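Local coordinates for penicillin-binding protein A (PDB 3UN7) that probably cross-links peptidoglycan in the mycobacterial cell wall as a penicillin-binding D,D-transpeptidase and takes part in regulating cell length, at residues 235-240 / 251-256; 218-223 / 256-261. All blocks are in the same frame, centred on the assembly; numbering follows the deposited sequence.

Both contacts use helix 254-264, and they share Ala-256. Contact 1 joins the turn between helices 245-251 and 254-264 to the loop 235-240, by a disulfide at Cys-253 and a hydrogen bond from Lys-251; contact 2 packs the next turn, at Val-258 and Gln-259, against strand 219-221 with apolar groups. Apart from the shared Ala-256, the segments of contact 1 fall between the two that contact 2 brings together, and the centres lie about 11 Å apart. The two also touch directly, Thr-255 O packing 3.5 Å from Ile-220 CD1. Ser-193, by similarity the residue acylated during the reaction, has its side chain about 9 Å from that of Cys-253 and about 10 Å from that of Val-258.

Contact 1: 235-240 / 251-256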
loop_
_atom_site.group_PDB
_atom_site.type_symbol
_atom_site.label_atom_id
_atom_site.label_comp_id
_atom_site.label_asym_id
_atom_site.label_seq_id
_atom_site.Cartn_x
_atom_site.Cartn_y
_atom_site.Cartn_z
ATOM N N ALA A 235 -3.423 22.551 19.958
ATOM C CA ALA A 235 -2.582 22.691 21.143
ATOM C C ALA A 235 -1.131 22.939 20.739
ATOM O O ALA A 235 -0.710 22.491 19.672
ATOM C CB ALA A 235 -2.691 21.446 22.028
ATOM N N PRO A 236 -0.366 23.666 21.582
ATOM C CA PRO A 236 1.072 23.812 21.358
ATOM C C PRO A 236 1.776 22.460 21.431
ATOM O O PRO A 236 1.261 21.538 22.069
ATOM C CB PRO A 236 1.521 24.691 22.528
ATOM C CG PRO A 236 0.292 25.395 22.971
ATOM C CD PRO A 236 -0.799 24.401 22.784
ATOM N N CYS A 237 2.937 22.347 20.791
ATOM C CA CYS A 237 3.662 21.081 20.745
ATOM C C CYS A 237 4.086 20.631 22.134
ATOM O O CYS A 237 3.957 19.452 22.477
ATOM C CB CYS A 237 4.877 21.168 19.817
ATOM S SG CYS A 237 5.591 19.561 19.398
ATOM N N GLY A 238 4.598 21.569 22.920
ATOM C CA GLY A 238 4.886 21.332 24.340
ATOM C C GLY A 238 4.722 22.620 25.134
ATOM O O GLY A 238 4.319 23.653 24.578
ATOM N N ASP A 239 5.055 22.560 26.424
ATOM C CA ASP A 239 4.944 23.702 27.340
ATOM C C ASP A 239 6.205 24.578 27.337
ATOM O O ASP A 239 6.501 25.255 28.326
ATOM C CB ASP A 239 4.688 23.212 28.775
ATOM C CG ASP A 239 3.640 22.109 28.850
ATOM O OD1 ASP A 239 2.559 22.372 29.413
ATOM O OD2 ASP A 239 3.889 20.985 28.351
ATOM N N GLU A 240 6.960 24.527 26.243
ATOM C CA GLU A 240 8.143 25.359 26.057
ATOM C C GLU A 240 7.946 26.144 24.763
ATOM O O GLU A 240 7.111 25.759 23.945
ATOM C CB GLU A 240 9.406 24.490 25.956
ATOM C CG GLU A 240 9.656 23.576 27.144
ATOM C CD GLU A 240 8.790 22.329 27.079
ATOM O OE1 GLU A 240 8.038 22.079 28.044
ATOM O OE2 GLU A 240 8.839 21.624 26.048
ATOM N N LYS A 251 5.591 13.500 18.565
ATOM C CA LYS A 251 4.318 14.148 18.855
ATOM C C LYS A 251 3.568 14.516 17.576
ATOM O O LYS A 251 2.370 14.799 17.618
ATOM C CB LYS A 251 4.535 15.380 19.728
ATOM C CG LYS A 251 4.912 15.045 21.177
ATOM C CD LYS A 251 4.874 16.289 22.047
ATOM C CE LYS A 251 4.159 16.003 23.357
ATOM N NZ LYS A 251 3.853 17.261 24.096
ATOM N N SER A 252 4.283 14.504 16.449
ATOM C CA SER A 252 3.742 14.837 15.127
ATOM C C SER A 252 3.138 16.252 15.069
ATOM O O SER A 252 2.004 16.447 14.601
ATOM C CB SER A 252 2.731 13.775 14.663
ATOM O OG SER A 252 2.509 13.879 13.260
ATOM N N CYS A 253 3.905 17.236 15.532
ATOM C CA CYS A 253 3.401 18.602 15.647
ATOM C C CYS A 253 3.487 19.291 14.297
ATOM O O CYS A 253 4.571 19.453 13.761
ATOM C CB CYS A 253 4.198 19.373 16.700
ATOM S SG CYS A 253 4.089 18.654 18.359
ATOM N N ASN A 254 2.343 19.698 13.756
ATOM C CA ASN A 254 2.279 20.282 12.407
ATOM C C ASN A 254 3.140 21.513 12.163
ATOM O O ASN A 254 3.794 21.627 11.129
ATOM C CB ASN A 254 0.835 20.622 12.028
ATOM C CG ASN A 254 0.004 19.394 11.716
ATOM O OD1 ASN A 254 0.527 18.352 11.296
ATOM N ND2 ASN A 254 -1.303 19.509 11.918
ATOM N N THR A 255 3.102 22.458 13.094
ATOM C CA THR A 255 3.739 23.755 12.859
ATOM C C THR A 255 5.270 23.647 12.787
ATOM O O THR A 255 5.918 24.344 11.997
ATOM C CB THR A 255 3.277 24.806 13.889
ATOM O OG1 THR A 255 3.629 24.379 15.205
ATOM C CG2 THR A 255 1.758 24.994 13.805
ATOM N N ALA A 256 5.824 22.749 13.595
ATOM C CA ALA A 256 7.239 22.406 13.547
ATOM C C ALA A 256 7.675 21.853 12.190
ATOM O O ALA A 256 8.766 22.164 11.723
ATOM C CB ALA A 256 7.581 21.417 14.661
#
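The disulfide between Cys-237 and Cys-253 ties the loop 235-240 to the Ser-Cys-Asn form of the SxN motif, Ser-252 to Asn-254. Cys-237 SG and Cys-253 SG are 2.0 Å apart, with a torsion of 80° about the S-S bond, near the unstrained right angle. This closes the CA atoms of Cys-237 and Cys-253 to 5.7 Å. The half-cystines use different rotamers: SG of Cys-237 lies opposite its own N (chi1 -166°), whereas SG of Cys-253 is turned back beside its N. Cys-237 CB and Cys-253 CB end 3.7 Å apart.

Lys-251 forms a second link alongside the disulfide. Its chain bends at chi3, and Lys-251 NZ donates to Cys-237 O over 2.7 Å, in the carbonyl plane with a C=O...N angle of 159°. Lys-251 CD also lies 3.3 Å from Cys-237 O, and passes Cys-237 SG at 4.3 Å. One residue of the loop is thus gripped through both its side chain and its carbonyl; a backbone hydrogen bond with Ala-216 holds it further.

Between the two gripping residues, Ser-252 has positive phi and ends helix 245-251 in a Schellman motif, in which Cys-253 N reaches Ala-248 O and Ser-252 N reaches Phe-249 O. Cys-253 then stands at the N-cap position of helix 254-264. Ser-252 OG hydrogen-bonds to Lys-196 and Lys-395, and Asn-254 OD1 to Lys-196, the meeting of SxN, SxxK and KTG motifs characteristic of penicillin-binding transpeptidase active sites.

Contact 2: 218-223 / 256-261; sequences PTIPLP and AFVQLG
Ile-220 of strand 219-221 and Val-258 of helix 254-264 form the close-packed centre of this contact, their CA atoms 7.8 Å apart. Both CB atoms point across the interface, and the two side chains slide past each other in opposite directions, so that methyl meets methyl alongside: Ile-220 CG2 lies 3.8 Å from Val-258 CG1. The longer branch of Ile-220 is directed to a different place. With CG1 trans to the backbone N (chi1 -169°) and the chain extended, Ile-220 CD1 arrives over the backbone side of the next helical residue, 3.9 Å from Gln-259 CB and 4.0 Å from Gln-259 N. Each branch of the isoleucine therefore has its own neighbour on the helix.

Leu-222 adds a looser flank. Leu-222 CD2 reaches Val-258 CG1 at 4.0 Å, the two side chains crossing at about a right angle, so the same valine methyl is met from two directions. Leu-229, on the partner strand 228-230, touches Ile-220, Leu-222 and Val-258 and completes this small apolar cluster. The Gln-259 side chain brings only CB to Ile-220; its OE1 accepts a hydrogen bond from Thr-215 N.

On the outer side the packing gives way to solvent: Pro-221, whose CB is directed away from the helix, is exposed, and Ile-220 and Gln-259 are only partly buried. The far face of the helix is instead buried, Phe-257 and Leu-260 packing on helices 196-205 and 245-251. A small two-stranded antiparallel hairpin, 219-221 with 228-230, thus lies against the helix that starts at the asparagine of the SxN motif, within the helical part of the penicillin-binding transpeptidase fold.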
loop_
_atom_site.group_PDB
_atom_site.type_symbol
_atom_site.label_atom_id
_atom_site.label_comp_id
_atom_site.label_asym_id
_atom_site.label_seq_id
_atom_site.Cartn_x
_atom_site.Cartn_y
_atom_site.Cartn_z
ATOM N N PRO A 218 1.031 26.747 18.494
ATOM C CA PRO A 218 -0.206 26.079 18.080
ATOM C C PRO A 218 -0.676 26.457 16.668
ATOM O O PRO A 218 -1.418 25.697 16.055
ATOM C CB PRO A 218 -1.221 26.545 19.127
ATOM C CG PRO A 218 -0.705 27.852 19.602
ATOM C CD PRO A 218 0.786 27.727 19.573
ATOM N N THR A 219 -0.261 27.622 16.171
ATOM C CA THR A 219 -0.528 28.018 14.782
ATOM C C THR A 219 0.705 28.666 14.158
ATOM O O THR A 219 1.557 29.199 14.868
ATOM C CB THR A 219 -1.729 28.991 14.630
ATOM O OG1 THR A 219 -1.408 30.264 15.212
ATOM C CG2 THR A 219 -3.005 28.420 15.252
ATOM N N ILE A 220 0.773 28.617 12.830
ATOM C CA ILE A 220 1.875 29.177 12.059
ATOM C C ILE A 220 1.307 29.785 10.768
ATOM O O ILE A 220 0.586 29.100 10.026
ATOM C CB ILE A 220 2.966 28.093 11.763
ATOM C CG1 ILE A 220 4.249 28.716 11.203
ATOM C CG2 ILE A 220 2.446 26.982 10.829
ATOM C CD1 ILE A 220 5.416 27.719 11.120
ATOM N N PRO A 221 1.600 31.080 10.503
ATOM C CA PRO A 221 1.132 31.659 9.246
ATOM C C PRO A 221 1.858 31.013 8.072
ATOM O O PRO A 221 3.030 30.649 8.195
ATOM C CB PRO A 221 1.519 33.142 9.367
ATOM C CG PRO A 221 2.630 33.180 10.354
ATOM C CD PRO A 221 2.357 32.054 11.315
ATOM N N LEU A 222 1.162 30.836 6.955
ATOM C CA LEU A 222 1.819 30.385 5.736
ATOM C C LEU A 222 2.309 31.608 4.971
ATOM O O LEU A 222 1.543 32.555 4.793
ATOM C CB LEU A 222 0.864 29.553 4.877
ATOM C CG LEU A 222 0.528 28.151 5.371
ATOM C CD1 LEU A 222 -0.539 27.528 4.474
ATOM C CD2 LEU A 222 1.782 27.282 5.403
ATOM N N PRO A 223 3.579 31.590 4.508
ATOM C CA PRO A 223 4.164 32.796 3.897
ATOM C C PRO A 223 3.478 33.146 2.588
ATOM O O PRO A 223 3.100 32.257 1.837
ATOM C CB PRO A 223 5.624 32.410 3.622
ATOM C CG PRO A 223 5.819 31.038 4.201
ATOM C CD PRO A 223 4.496 30.436 4.480
ATOM N N ALA A 256 5.824 22.749 13.595
ATOM C CA ALA A 256 7.239 22.406 13.547
ATOM C C ALA A 256 7.675 21.853 12.190
ATOM O O ALA A 256 8.766 22.164 11.723
ATOM C CB ALA A 256 7.581 21.417 14.661
ATOM N N PHE A 257 6.840 21.027 11.556
ATOM C CA PHE A 257 7.176 20.507 10.231
ATOM C C PHE A 257 6.911 21.491 9.086
ATOM O O PHE A 257 7.590 21.451 8.055
ATOM C CB PHE A 257 6.554 19.131 10.013
ATOM C CG PHE A 257 7.261 18.069 10.786
ATOM C CD1 PHE A 257 8.396 17.467 10.258
ATOM C CD2 PHE A 257 6.863 17.745 12.079
ATOM C CE1 PHE A 257 9.096 16.511 10.983
ATOM C CE2 PHE A 257 7.560 16.793 12.811
ATOM C CZ PHE A 257 8.684 16.174 12.255
ATOM N N VAL A 258 5.942 22.382 9.275
ATOM C CA VAL A 258 5.735 23.478 8.326
ATOM C C VAL A 258 7.011 24.327 8.327
ATOM O O VAL A 258 7.602 24.595 7.273
ATOM C CB VAL A 258 4.485 24.325 8.700
ATOM C CG1 VAL A 258 4.420 25.620 7.880
ATOM C CG2 VAL A 258 3.214 23.499 8.494
ATOM N N GLN A 259 7.446 24.710 9.520
ATOM C CA GLN A 259 8.672 25.500 9.689
ATOM C C GLN A 259 9.897 24.748 9.145
ATOM O O GLN A 259 10.687 25.304 8.387
ATOM C CB GLN A 259 8.856 25.877 11.165
ATOM C CG GLN A 259 10.012 26.836 11.435
ATOM C CD GLN A 259 10.300 26.973 12.903
ATOM O OE1 GLN A 259 10.380 25.984 13.627
ATOM N NE2 GLN A 259 10.437 28.207 13.359
ATOM N N LEU A 260 10.013 23.467 9.490
ATOM C CA LEU A 260 11.145 22.652 9.050
ATOM C C LEU A 260 11.201 22.476 7.526
ATOM O O LEU A 260 12.265 22.585 6.933
ATOM C CB LEU A 260 11.137 21.283 9.749
ATOM C CG LEU A 260 12.268 20.319 9.346
ATOM C CD1 LEU A 260 13.626 20.845 9.831
ATOM C CD2 LEU A 260 12.022 18.896 9.851
ATOM N N GLY A 261 10.055 22.188 6.909
ATOM C CA GLY A 261 9.996 21.985 5.464
ATOM C C GLY A 261 10.324 23.244 4.686
ATOM O O GLY A 261 11.082 23.215 3.712
#